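Local coordinates for protein phycocyanobilin lyase subunit alpha (Nostoc sp. PCC 7120, PDB 5N3U) that associates with CpcF to form a lyase that is probably required for attaching the phycocyanobilin chromophore to the phycocyanin alpha subunit, at residues G69-R74 against L97-F102; G85-V90 against L115-A120; L155-A160 against M186-Q191; A182-Y187 against L218-Y223. All blocks are in the same frame, centred on the assembly; numbering follows the deposited sequence.

Followed from the N terminus, the chain opens contact 1 at 69-74, where helix 72-83 begins, and contact 2 at 85-90, just after that helix ends. Contact 1 closes at 97-102, before helix 102-115, and contact 2 at 115-120, after it, so the two loops cross and tie together the turns at the starts and at the ends of helices 72-83 and 102-115. Contact 3 then joins the close of helix 148-157 to that of helix 176-190. Contact 4 starts on the same helix, shares Met186 and Tyr187 with contact 3, and closes on helix 208-221. Contacts 2 and 3 touch where Lys118 packs on Ile158, which continues the chain of links along the all-helical solenoid.

Contact 1: residues G69-R74 against L97-F102; sequences GGYPLR and LECPDF
Asp101 reaches across to the backbone of Gly70 and Tyr71, and its side chain can be followed atom by atom. CB lies at the edge of the Tyr71 ring, near its plane, 3.9 Å from Tyr71 CD1. CG, anti to the backbone N of Asp101 (chi1 177°), is thereby carried past the ring and over Gly70, its distance to Gly70 CA being 3.7 Å. At the tip, OD2 accepts a nearly straight hydrogen bond from Tyr71 N, 2.9 Å from N to OD2, on its anti side and 34° out of the carboxylate plane. The same oxygen sits 3.3 Å from Gly70 CA, a closeness that suits glycine. OD2 also forms a salt bridge with Arg75, while OD1 bonds to Tyr103 N, so the carboxylate caps its own helix with OD1 and ties the residue before helix 72-83 to it with OD2. Beside it Cys99 SG, 3.8 Å from Tyr71 CD1, makes an oblique sulfur-aromatic contact, and it accepts a hydrogen bond from Asp101 N that steadies the turn. Arg74 brings NH1 over one face of the Tyr71 ring, toward its rim; its NE bonds to Asp61 O. The contact sits where helix 72-83 starts, against the loop between helices 90-96 and 102-115; Val104 of the latter touches Arg74 and Cys99, and helix 31-43 packs on Pro72 and Leu73.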
loop_
_atom_site.group_PDB
_atom_site.type_symbol
_atom_site.label_atom_id
_atom_site.label_comp_id
_atom_site.label_asym_id
_atom_site.label_seq_id
_atom_site.Cartn_x
_atom_site.Cartn_y
_atom_site.Cartn_z
ATOM N N GLY A 69 9.225 -29.165 12.588
ATOM C CA GLY A 69 7.882 -29.590 12.915
ATOM C C GLY A 69 6.807 -28.504 13.051
ATOM O O GLY A 69 5.714 -28.752 13.603
ATOM N N GLY A 70 7.036 -27.344 12.464
ATOM C CA GLY A 70 5.978 -26.308 12.390
ATOM C C GLY A 70 4.675 -26.682 11.729
ATOM O O GLY A 70 4.603 -27.635 10.914
ATOM N N TYR A 71 3.622 -25.922 12.057
ATOM C CA TYR A 71 2.314 -26.158 11.554
ATOM C C TYR A 71 1.797 -24.869 10.911
ATOM O O TYR A 71 1.088 -24.101 11.565
ATOM C CB TYR A 71 1.401 -26.509 12.721
ATOM C CG TYR A 71 1.643 -27.847 13.406
ATOM C CD1 TYR A 71 2.497 -27.948 14.482
ATOM C CD2 TYR A 71 0.882 -28.989 13.048
ATOM C CE1 TYR A 71 2.655 -29.148 15.152
ATOM C CE2 TYR A 71 1.051 -30.195 13.666
ATOM C CZ TYR A 71 1.928 -30.268 14.710
ATOM O OH TYR A 71 2.141 -31.442 15.327
ATOM N N PRO A 72 2.133 -24.604 9.628
ATOM C CA PRO A 72 1.724 -23.327 8.995
ATOM C C PRO A 72 0.235 -22.992 9.048
ATOM O O PRO A 72 -0.137 -21.873 9.267
ATOM C CB PRO A 72 2.161 -23.495 7.536
ATOM C CG PRO A 72 3.322 -24.422 7.619
ATOM C CD PRO A 72 3.011 -25.395 8.743
ATOM N N LEU A 73 -0.629 -23.925 8.786
ATOM C CA LEU A 73 -2.028 -23.564 8.788
ATOM C C LEU A 73 -2.492 -23.304 10.230
ATOM O O LEU A 73 -3.368 -22.477 10.425
ATOM C CB LEU A 73 -2.925 -24.667 8.101
ATOM C CG LEU A 73 -4.409 -24.364 8.069
ATOM C CD1 LEU A 73 -4.633 -23.129 7.220
ATOM C CD2 LEU A 73 -5.294 -25.543 7.475
ATOM N N ARG A 74 -1.956 -24.011 11.207
ATOM C CA ARG A 74 -2.379 -23.739 12.581
ATOM C C ARG A 74 -1.976 -22.298 12.967
ATOM O O ARG A 74 -2.733 -21.596 13.580
ATOM C CB ARG A 74 -1.752 -24.675 13.562
ATOM C CG ARG A 74 -2.306 -26.075 13.482
ATOM C CD ARG A 74 -1.773 -26.893 14.634
ATOM N NE ARG A 74 -2.022 -28.305 14.382
ATOM C CZ ARG A 74 -1.914 -29.262 15.279
ATOM N NH1 ARG A 74 -1.595 -28.973 16.537
ATOM N NH2 ARG A 74 -2.135 -30.522 14.904
ATOM N N LEU A 97 -1.520 -23.152 23.124
ATOM C CA LEU A 97 -0.474 -22.760 24.063
ATOM C C LEU A 97 0.411 -23.914 24.508
ATOM O O LEU A 97 1.504 -23.668 25.045
ATOM C CB LEU A 97 -1.002 -21.985 25.262
ATOM C CG LEU A 97 -1.752 -20.719 24.988
ATOM C CD1 LEU A 97 -2.317 -20.199 26.327
ATOM C CD2 LEU A 97 -0.797 -19.666 24.353
ATOM N N GLU A 98 0.053 -25.150 24.236
ATOM C CA GLU A 98 0.960 -26.266 24.503
ATOM C C GLU A 98 1.421 -26.904 23.214
ATOM O O GLU A 98 2.109 -27.942 23.266
ATOM C CB GLU A 98 0.276 -27.368 25.376
ATOM C CG GLU A 98 0.131 -26.996 26.866
ATOM C CD GLU A 98 1.451 -26.696 27.622
ATOM O OE1 GLU A 98 2.271 -27.641 27.825
ATOM O OE2 GLU A 98 1.679 -25.490 28.037
ATOM N N CYS A 99 1.192 -26.260 22.071
ATOM C CA CYS A 99 1.669 -26.785 20.809
ATOM C C CYS A 99 3.199 -26.758 20.805
ATOM O O CYS A 99 3.810 -25.755 21.228
ATOM C CB CYS A 99 1.189 -25.920 19.630
ATOM S SG CYS A 99 1.628 -26.680 17.989
ATOM N N PRO A 100 3.844 -27.817 20.255
ATOM C CA PRO A 100 5.259 -27.754 20.189
ATOM C C PRO A 100 5.837 -26.698 19.296
ATOM O O PRO A 100 6.973 -26.302 19.543
ATOM C CB PRO A 100 5.695 -29.149 19.633
ATOM C CG PRO A 100 4.557 -30.005 19.799
ATOM C CD PRO A 100 3.324 -29.148 19.815
ATOM N N ASP A 101 5.078 -26.193 18.321
ATOM C CA ASP A 101 5.576 -25.175 17.423
ATOM C C ASP A 101 5.481 -23.790 18.126
ATOM O O ASP A 101 4.381 -23.298 18.430
ATOM C CB ASP A 101 4.683 -25.183 16.197
ATOM C CG ASP A 101 5.026 -24.113 15.183
ATOM O OD1 ASP A 101 5.952 -23.290 15.385
ATOM O OD2 ASP A 101 4.322 -24.079 14.124
ATOM N N PHE A 102 6.640 -23.176 18.327
ATOM C CA PHE A 102 6.715 -21.872 18.953
ATOM C C PHE A 102 5.754 -20.855 18.351
ATOM O O PHE A 102 5.091 -20.079 19.089
ATOM C CB PHE A 102 8.188 -21.340 18.944
ATOM C CG PHE A 102 8.299 -19.908 19.359
ATOM C CD1 PHE A 102 8.119 -18.893 18.437
ATOM C CD2 PHE A 102 8.576 -19.550 20.699
ATOM C CE1 PHE A 102 8.168 -17.576 18.790
ATOM C CE2 PHE A 102 8.715 -18.184 21.059
ATOM C CZ PHE A 102 8.406 -17.189 20.147
#

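Contact 2: residues G85-V90 against L115-A120; sequences GNRKAV and LKDKTA
Gly85 and Leu115 bring the two backbones together, their CA atoms 5.9 Å apart, at matching inter-helix turns of a HEAT-repeat solenoid. Gly85 and Lys116 each leave a helix with positive phi, which glycine tolerates easily and lysine less so. Each segment also holds an Asx turn, made by a short polar side chain: Asn86 OD1 accepts from Lys88 N, and Asp117 OD1 from Thr119 N. Leu115 packs between the turns, its CD2 lying 3.6 Å from Gly85 CA and its CD1 against Val90 CG2. Leu93 of helix 90-96 extends this apolar patch, and Leu112 of helix 102-115 meets Val90 from the other helix. Arg87, an exposed residue whose chain runs extended from CG to NE, stretches across to the end of helix 102-115. One face of its guanidinium lies over Asp117 CA, and NH2 comes within 3.0 Å of Leu115 O, a carbonyl at the negative end of that helix. Asp117 OD2 lies 4.1 Å from Arg87 NH1 and well out of the guanidinium plane; no N-H points at it, so any attraction is probably one of charge at a distance, beside the packing of Arg87 CD on that oxygen. The two branches of Val90 suit its buried site by facing different partners: CG2 lies 3.4 Å from Asp117 OD2, and CG1 packs 3.2 Å from Thr119 OG1.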
loop_
_atom_site.group_PDB
_atom_site.type_symbol
_atom_site.label_atom_id
_atom_site.label_comp_id
_atom_site.label_asym_id
_atom_site.label_seq_id
_atom_site.Cartn_x
_atom_site.Cartn_y
_atom_site.Cartn_z
ATOM N N GLY A 85 -13.063 -11.811 17.062
ATOM C CA GLY A 85 -13.774 -11.455 18.235
ATOM C C GLY A 85 -14.723 -12.506 18.773
ATOM O O GLY A 85 -15.659 -12.154 19.456
ATOM N N ASN A 86 -14.565 -13.771 18.426
ATOM C CA ASN A 86 -15.511 -14.787 18.861
ATOM C C ASN A 86 -14.856 -15.702 19.906
ATOM O O ASN A 86 -13.995 -16.501 19.601
ATOM C CB ASN A 86 -16.010 -15.570 17.708
ATOM C CG ASN A 86 -17.216 -16.440 18.067
ATOM O OD1 ASN A 86 -17.314 -17.005 19.147
ATOM N ND2 ASN A 86 -18.086 -16.586 17.139
ATOM N N ARG A 87 -15.312 -15.592 21.152
ATOM C CA ARG A 87 -14.722 -16.335 22.270
ATOM C C ARG A 87 -15.018 -17.827 22.265
ATOM O O ARG A 87 -14.450 -18.599 23.038
ATOM C CB ARG A 87 -15.148 -15.709 23.554
ATOM C CG ARG A 87 -14.675 -14.287 23.712
ATOM C CD ARG A 87 -15.050 -13.782 25.086
ATOM N NE ARG A 87 -14.400 -12.511 25.371
ATOM C CZ ARG A 87 -14.214 -12.019 26.588
ATOM N NH1 ARG A 87 -14.607 -12.690 27.703
ATOM N NH2 ARG A 87 -13.640 -10.821 26.696
ATOM N N LYS A 88 -15.853 -18.279 21.357
ATOM C CA LYS A 88 -15.878 -19.708 21.090
ATOM C C LYS A 88 -14.548 -20.310 20.792
ATOM O O LYS A 88 -14.323 -21.521 20.978
ATOM C CB LYS A 88 -16.735 -19.938 19.825
ATOM C CG LYS A 88 -17.026 -21.381 19.569
ATOM C CD LYS A 88 -18.077 -21.620 18.473
ATOM C CE LYS A 88 -18.119 -23.148 18.373
ATOM N NZ LYS A 88 -18.952 -23.691 17.283
ATOM N N ALA A 89 -13.648 -19.467 20.221
ATOM C CA ALA A 89 -12.282 -19.926 19.922
ATOM C C ALA A 89 -11.350 -20.172 21.084
ATOM O O ALA A 89 -10.211 -20.723 20.896
ATOM C CB ALA A 89 -11.657 -18.903 18.970
ATOM N N VAL A 90 -11.735 -19.700 22.281
ATOM C CA VAL A 90 -10.816 -19.615 23.383
ATOM C C VAL A 90 -10.259 -20.947 23.766
ATOM O O VAL A 90 -9.052 -21.090 23.882
ATOM C CB VAL A 90 -11.380 -18.786 24.530
ATOM C CG1 VAL A 90 -10.619 -18.944 25.842
ATOM C CG2 VAL A 90 -11.387 -17.324 24.150
ATOM N N LEU A 115 -8.725 -11.329 22.376
ATOM C CA LEU A 115 -10.084 -11.768 22.817
ATOM C C LEU A 115 -10.396 -11.404 24.251
ATOM O O LEU A 115 -11.557 -11.354 24.604
ATOM C CB LEU A 115 -10.230 -13.231 22.608
ATOM C CG LEU A 115 -10.214 -13.662 21.160
ATOM C CD1 LEU A 115 -10.092 -15.129 20.900
ATOM C CD2 LEU A 115 -11.429 -13.143 20.452
ATOM N N LYS A 116 -9.381 -11.150 25.087
ATOM C CA LYS A 116 -9.549 -10.642 26.451
ATOM C C LYS A 116 -10.253 -11.614 27.384
ATOM O O LYS A 116 -10.796 -11.188 28.356
ATOM C CB LYS A 116 -10.351 -9.314 26.581
ATOM C CG LYS A 116 -10.113 -8.202 25.662
ATOM C CD LYS A 116 -8.822 -7.539 25.820
ATOM C CE LYS A 116 -8.681 -6.476 24.708
ATOM N NZ LYS A 116 -7.273 -6.568 24.162
ATOM N N ASP A 117 -10.230 -12.890 27.113
ATOM C CA ASP A 117 -10.950 -13.900 27.930
ATOM C C ASP A 117 -10.065 -14.455 29.062
ATOM O O ASP A 117 -9.017 -15.078 28.855
ATOM C CB ASP A 117 -11.370 -15.036 27.025
ATOM C CG ASP A 117 -12.392 -15.950 27.641
ATOM O OD1 ASP A 117 -12.325 -16.170 28.853
ATOM O OD2 ASP A 117 -13.216 -16.504 26.880
ATOM N N LYS A 118 -10.543 -14.277 30.279
ATOM C CA LYS A 118 -9.786 -14.622 31.445
ATOM C C LYS A 118 -9.614 -16.128 31.633
ATOM O O LYS A 118 -8.767 -16.545 32.429
ATOM C CB LYS A 118 -10.463 -14.066 32.697
ATOM C CG LYS A 118 -9.451 -13.801 33.788
ATOM C CD LYS A 118 -10.135 -13.155 34.991
ATOM C CE LYS A 118 -9.474 -13.542 36.318
ATOM N NZ LYS A 118 -9.472 -12.358 37.234
ATOM N N THR A 119 -10.361 -16.928 30.892
ATOM C CA THR A 119 -10.196 -18.390 31.002
ATOM C C THR A 119 -8.840 -18.938 30.502
ATOM O O THR A 119 -8.380 -19.987 30.912
ATOM C CB THR A 119 -11.347 -19.093 30.354
ATOM O OG1 THR A 119 -11.336 -18.904 28.966
ATOM C CG2 THR A 119 -12.642 -18.498 30.870
ATOM N N ALA A 120 -8.121 -18.090 29.757
ATOM C CA ALA A 120 -6.736 -18.426 29.358
ATOM C C ALA A 120 -5.647 -18.228 30.412
ATOM O O ALA A 120 -4.542 -18.577 30.179
ATOM C CB ALA A 120 -6.411 -17.642 28.149
#

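Contact 3: residues L155-A160 against M186-Q191; sequences LGAIGA and MYQLTQ
Gly156 and Gln188 mark the nearest backbone approach, with CA atoms 5.5 Å apart where the ends of helices 148-157 and 176-190 meet. Glycine fits here because, having no side chain, it lets the amide of Gln188 lie directly on the backbone, OE1 3.3 Å from Gly156 CA. The Gln188 chain is extended beyond CG (chi2 177°), which carries the amide across to helix 148-157, where NE2 is 3.9 Å from Ala157 CA. Leu189, one residue on, reaches over the helix end. CD2 rests 3.5 Å from Ala160 N and also meets Gly159 C, while CD1 is 3.7 Å from Ala160 O, so both methyls lie on main chain. Gly159, with positive phi, closes helix 148-157 in a Schellman motif, whose backbone bonds from Ala160 N to Leu155 O and from Gly159 N to Gly156 O present that turn to the leucine. Ile164 and Ile167 of helix 164-167 pack on Leu189 too. The two helices are therefore joined by side chains set against backbone, mainly through van der Waals contact: the N-H groups of Gly159 and Ala160 are spent inside their own helix end, so an apolar leucine can rest on Ala160 N.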
loop_
_atom_site.group_PDB
_atom_site.type_symbol
_atom_site.label_atom_id
_atom_site.label_comp_id
_atom_site.label_asym_id
_atom_site.label_seq_id
_atom_site.Cartn_x
_atom_site.Cartn_y
_atom_site.Cartn_z
ATOM N N LEU A 155 -1.714 -11.553 29.610
ATOM C CA LEU A 155 -2.046 -11.641 31.010
ATOM C C LEU A 155 -2.497 -10.268 31.545
ATOM O O LEU A 155 -3.454 -10.206 32.322
ATOM C CB LEU A 155 -0.852 -12.107 31.867
ATOM C CG LEU A 155 -0.589 -13.600 31.689
ATOM C CD1 LEU A 155 0.762 -13.918 32.238
ATOM C CD2 LEU A 155 -1.641 -14.444 32.334
ATOM N N GLY A 156 -1.883 -9.218 31.037
ATOM C CA GLY A 156 -2.399 -7.874 31.328
ATOM C C GLY A 156 -3.785 -7.596 30.845
ATOM O O GLY A 156 -4.669 -7.082 31.608
ATOM N N ALA A 157 -4.001 -7.982 29.600
ATOM C CA ALA A 157 -5.276 -7.720 28.902
ATOM C C ALA A 157 -6.418 -8.467 29.489
ATOM O O ALA A 157 -7.506 -7.951 29.488
ATOM C CB ALA A 157 -5.195 -7.990 27.407
ATOM N N ILE A 158 -6.194 -9.656 30.010
ATOM C CA ILE A 158 -7.256 -10.424 30.616
ATOM C C ILE A 158 -7.448 -10.167 32.085
ATOM O O ILE A 158 -8.292 -10.824 32.717
ATOM C CB ILE A 158 -7.141 -11.919 30.329
ATOM C CG1 ILE A 158 -6.015 -12.535 31.168
ATOM C CG2 ILE A 158 -6.977 -12.130 28.827
ATOM C CD1 ILE A 158 -5.675 -13.948 30.876
ATOM N N GLY A 159 -6.684 -9.254 32.670
ATOM C CA GLY A 159 -6.890 -8.912 34.057
ATOM C C GLY A 159 -6.445 -9.982 35.056
ATOM O O GLY A 159 -6.999 -10.066 36.139
ATOM N N ALA A 160 -5.388 -10.755 34.752
ATOM C CA ALA A 160 -4.937 -11.802 35.637
ATOM C C ALA A 160 -4.046 -11.269 36.738
ATOM O O ALA A 160 -2.783 -11.426 36.688
ATOM C CB ALA A 160 -4.165 -12.835 34.835
ATOM N N MET A 186 2.158 -4.758 33.830
ATOM C CA MET A 186 2.171 -4.278 35.200
ATOM C C MET A 186 1.230 -3.081 35.405
ATOM O O MET A 186 0.517 -2.990 36.425
ATOM C CB MET A 186 3.599 -3.971 35.584
ATOM C CG MET A 186 4.474 -5.211 35.919
ATOM S SD MET A 186 3.854 -6.260 37.199
ATOM C CE MET A 186 4.053 -5.194 38.707
ATOM N N TYR A 187 1.266 -2.155 34.481
ATOM C CA TYR A 187 0.309 -1.056 34.527
ATOM C C TYR A 187 -1.150 -1.501 34.491
ATOM O O TYR A 187 -2.008 -1.087 35.302
ATOM C CB TYR A 187 0.578 -0.067 33.449
ATOM C CG TYR A 187 -0.337 1.153 33.640
ATOM C CD1 TYR A 187 -1.628 1.186 33.086
ATOM C CD2 TYR A 187 0.075 2.225 34.402
ATOM C CE1 TYR A 187 -2.464 2.291 33.277
ATOM C CE2 TYR A 187 -0.750 3.333 34.601
ATOM C CZ TYR A 187 -2.014 3.355 34.054
ATOM O OH TYR A 187 -2.860 4.424 34.238
ATOM N N GLN A 188 -1.486 -2.411 33.580
ATOM C CA GLN A 188 -2.838 -2.859 33.520
ATOM C C GLN A 188 -3.293 -3.501 34.730
ATOM O O GLN A 188 -4.420 -3.315 35.129
ATOM C CB GLN A 188 -3.086 -3.813 32.328
ATOM C CG GLN A 188 -3.005 -3.143 31.027
ATOM C CD GLN A 188 -3.196 -4.154 29.860
ATOM O OE1 GLN A 188 -2.384 -5.057 29.646
ATOM N NE2 GLN A 188 -4.199 -3.973 29.125
ATOM N N LEU A 189 -2.442 -4.275 35.374
ATOM C CA LEU A 189 -2.843 -5.017 36.522
ATOM C C LEU A 189 -2.736 -4.272 37.853
ATOM O O LEU A 189 -3.400 -4.681 38.789
ATOM C CB LEU A 189 -2.033 -6.292 36.661
ATOM C CG LEU A 189 -2.207 -7.210 35.411
ATOM C CD1 LEU A 189 -1.229 -8.378 35.414
ATOM C CD2 LEU A 189 -3.613 -7.780 35.375
ATOM N N THR A 190 -1.886 -3.285 37.951
ATOM C CA THR A 190 -1.786 -2.483 39.171
ATOM C C THR A 190 -2.232 -0.997 39.081
ATOM O O THR A 190 -2.372 -0.329 40.108
ATOM C CB THR A 190 -0.296 -2.403 39.640
ATOM O OG1 THR A 190 0.444 -1.551 38.789
ATOM C CG2 THR A 190 0.394 -3.760 39.741
ATOM N N GLN A 191 -2.335 -0.460 37.871
ATOM C CA GLN A 191 -2.616 0.932 37.607
ATOM C C GLN A 191 -1.578 1.898 38.182
ATOM O O GLN A 191 -1.866 3.047 38.342
ATOM C CB GLN A 191 -4.032 1.242 38.112
ATOM C CG GLN A 191 -5.093 0.451 37.352
ATOM C CD GLN A 191 -5.100 0.877 35.889
ATOM O OE1 GLN A 191 -4.629 0.165 34.983
ATOM N NE2 GLN A 191 -5.614 2.031 35.649
#

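Contact 4: residues A182-Y187 against L218-Y223; sequences AARAMY and LGAIGY
Tyr187 and Tyr223 cross at about a right angle as side chains, their ring planes 65° apart and their centroids separated by 5.4 Å, an oblique pairing. The nearest atoms are Tyr187 OH and Tyr223 CD1, at 3.6 Å. With CG anti to the backbone N (chi1 -173°), the Tyr187 ring swings out from helix 176-190 and also passes obliquely by Ile221, whose CB and CD1 each lie 3.6 Å from Tyr187 CD1. The branched isoleucine thus meets the ring with CB, CG1 and CD1 while its CG2 turns to Arg184 CG. Tyrosine suits the site because its hydroxyl, beyond this apolar contact, bonds to a water lying in the plane at the ring edge; the same water donates to Ile221 O, 3.0 Å away, and weakly to Gly222 O, so carbonyls at the helix end are served. Tyr223 OH bonds to Glu197. Arg184 sets one face of its guanidinium over the small methyl of Ala220, with NH2 3.4 Å from Ala220 CB, leaving its N-H groups for salt bridges to Glu113 and Asp217. Leu199 of helix 193-203 packs on Ile221 as well. Such side-chain packing between successive helices is typical of a HEAT-repeat solenoid.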
loop_
_atom_site.group_PDB
_atom_site.type_symbol
_atom_site.label_atom_id
_atom_site.label_comp_id
_atom_site.label_asym_id
_atom_site.label_seq_id
_atom_site.Cartn_x
_atom_site.Cartn_y
_atom_site.Cartn_z
ATOM N N ALA A 182 6.163 -6.364 29.906
ATOM C CA ALA A 182 6.013 -6.491 31.333
ATOM C C ALA A 182 5.550 -5.128 31.919
ATOM O O ALA A 182 4.672 -5.103 32.767
ATOM C CB ALA A 182 7.315 -6.919 31.972
ATOM N N ALA A 183 6.057 -4.027 31.369
ATOM C CA ALA A 183 5.580 -2.670 31.801
ATOM C C ALA A 183 4.149 -2.447 31.513
ATOM O O ALA A 183 3.346 -2.062 32.358
ATOM C CB ALA A 183 6.408 -1.617 31.175
ATOM N N ARG A 184 3.742 -2.850 30.311
ATOM C CA ARG A 184 2.328 -2.820 30.011
ATOM C C ARG A 184 1.449 -3.622 30.842
ATOM O O ARG A 184 0.396 -3.157 31.337
ATOM C CB ARG A 184 2.121 -3.193 28.521
ATOM C CG ARG A 184 0.688 -3.252 28.097
ATOM C CD ARG A 184 0.739 -4.093 26.846
ATOM N NE ARG A 184 -0.362 -4.092 25.887
ATOM C CZ ARG A 184 -1.470 -4.781 25.955
ATOM N NH1 ARG A 184 -1.845 -5.490 27.060
ATOM N NH2 ARG A 184 -2.272 -4.678 24.894
ATOM N N ALA A 185 1.820 -4.863 31.042
ATOM C CA ALA A 185 1.039 -5.706 31.896
ATOM C C ALA A 185 1.008 -5.217 33.356
ATOM O O ALA A 185 -0.046 -5.199 34.002
ATOM C CB ALA A 185 1.543 -7.098 31.870
ATOM N N MET A 186 2.158 -4.758 33.830
ATOM C CA MET A 186 2.171 -4.278 35.200
ATOM C C MET A 186 1.230 -3.081 35.405
ATOM O O MET A 186 0.517 -2.990 36.425
ATOM C CB MET A 186 3.599 -3.971 35.584
ATOM C CG MET A 186 4.474 -5.211 35.919
ATOM S SD MET A 186 3.854 -6.260 37.199
ATOM C CE MET A 186 4.053 -5.194 38.707
ATOM N N TYR A 187 1.266 -2.155 34.481
ATOM C CA TYR A 187 0.309 -1.056 34.527
ATOM C C TYR A 187 -1.150 -1.501 34.491
ATOM O O TYR A 187 -2.008 -1.087 35.302
ATOM C CB TYR A 187 0.578 -0.067 33.449
ATOM C CG TYR A 187 -0.337 1.153 33.640
ATOM C CD1 TYR A 187 -1.628 1.186 33.086
ATOM C CD2 TYR A 187 0.075 2.225 34.402
ATOM C CE1 TYR A 187 -2.464 2.291 33.277
ATOM C CE2 TYR A 187 -0.750 3.333 34.601
ATOM C CZ TYR A 187 -2.014 3.355 34.054
ATOM O OH TYR A 187 -2.860 4.424 34.238
ATOM N N LEU A 218 0.378 2.116 25.184
ATOM C CA LEU A 218 -0.173 3.301 25.840
ATOM C C LEU A 218 -1.606 3.504 25.499
ATOM O O LEU A 218 -2.434 3.803 26.384
ATOM C CB LEU A 218 0.616 4.534 25.508
ATOM C CG LEU A 218 1.952 4.559 26.197
ATOM C CD1 LEU A 218 2.918 5.487 25.505
ATOM C CD2 LEU A 218 1.741 4.940 27.644
ATOM N N GLY A 219 -1.955 3.240 24.238
ATOM C CA GLY A 219 -3.373 3.141 23.872
ATOM C C GLY A 219 -4.192 2.108 24.584
ATOM O O GLY A 219 -5.245 2.414 25.127
ATOM N N ALA A 220 -3.655 0.901 24.680
ATOM C CA ALA A 220 -4.322 -0.208 25.383
ATOM C C ALA A 220 -4.558 0.051 26.848
ATOM O O ALA A 220 -5.548 -0.355 27.413
ATOM C CB ALA A 220 -3.474 -1.468 25.246
ATOM N N ILE A 221 -3.674 0.763 27.487
ATOM C CA ILE A 221 -3.850 0.996 28.890
ATOM C C ILE A 221 -4.537 2.314 29.168
ATOM O O ILE A 221 -4.991 2.525 30.266
ATOM C CB ILE A 221 -2.504 0.876 29.619
ATOM C CG1 ILE A 221 -1.598 2.019 29.242
ATOM C CG2 ILE A 221 -1.896 -0.484 29.286
ATOM C CD1 ILE A 221 -0.232 2.017 29.864
ATOM N N GLY A 222 -4.556 3.217 28.185
ATOM C CA GLY A 222 -5.275 4.484 28.295
ATOM C C GLY A 222 -4.591 5.475 29.224
ATOM O O GLY A 222 -5.288 6.230 29.875
ATOM N N TYR A 223 -3.257 5.502 29.256
ATOM C CA TYR A 223 -2.490 6.332 30.202
ATOM C C TYR A 223 -2.453 7.791 29.794
ATOM O O TYR A 223 -1.606 8.217 28.995
ATOM C CB TYR A 223 -1.050 5.804 30.324
ATOM C CG TYR A 223 -0.127 6.497 31.338
ATOM C CD1 TYR A 223 -0.485 6.639 32.691
ATOM C CD2 TYR A 223 1.136 6.942 30.949
ATOM C CE1 TYR A 223 0.378 7.263 33.610
ATOM C CE2 TYR A 223 2.017 7.506 31.855
ATOM C CZ TYR A 223 1.614 7.688 33.174
ATOM O OH TYR A 223 2.500 8.288 34.012
HETATM O O HOH W 1 -5.084 4.548 32.486
#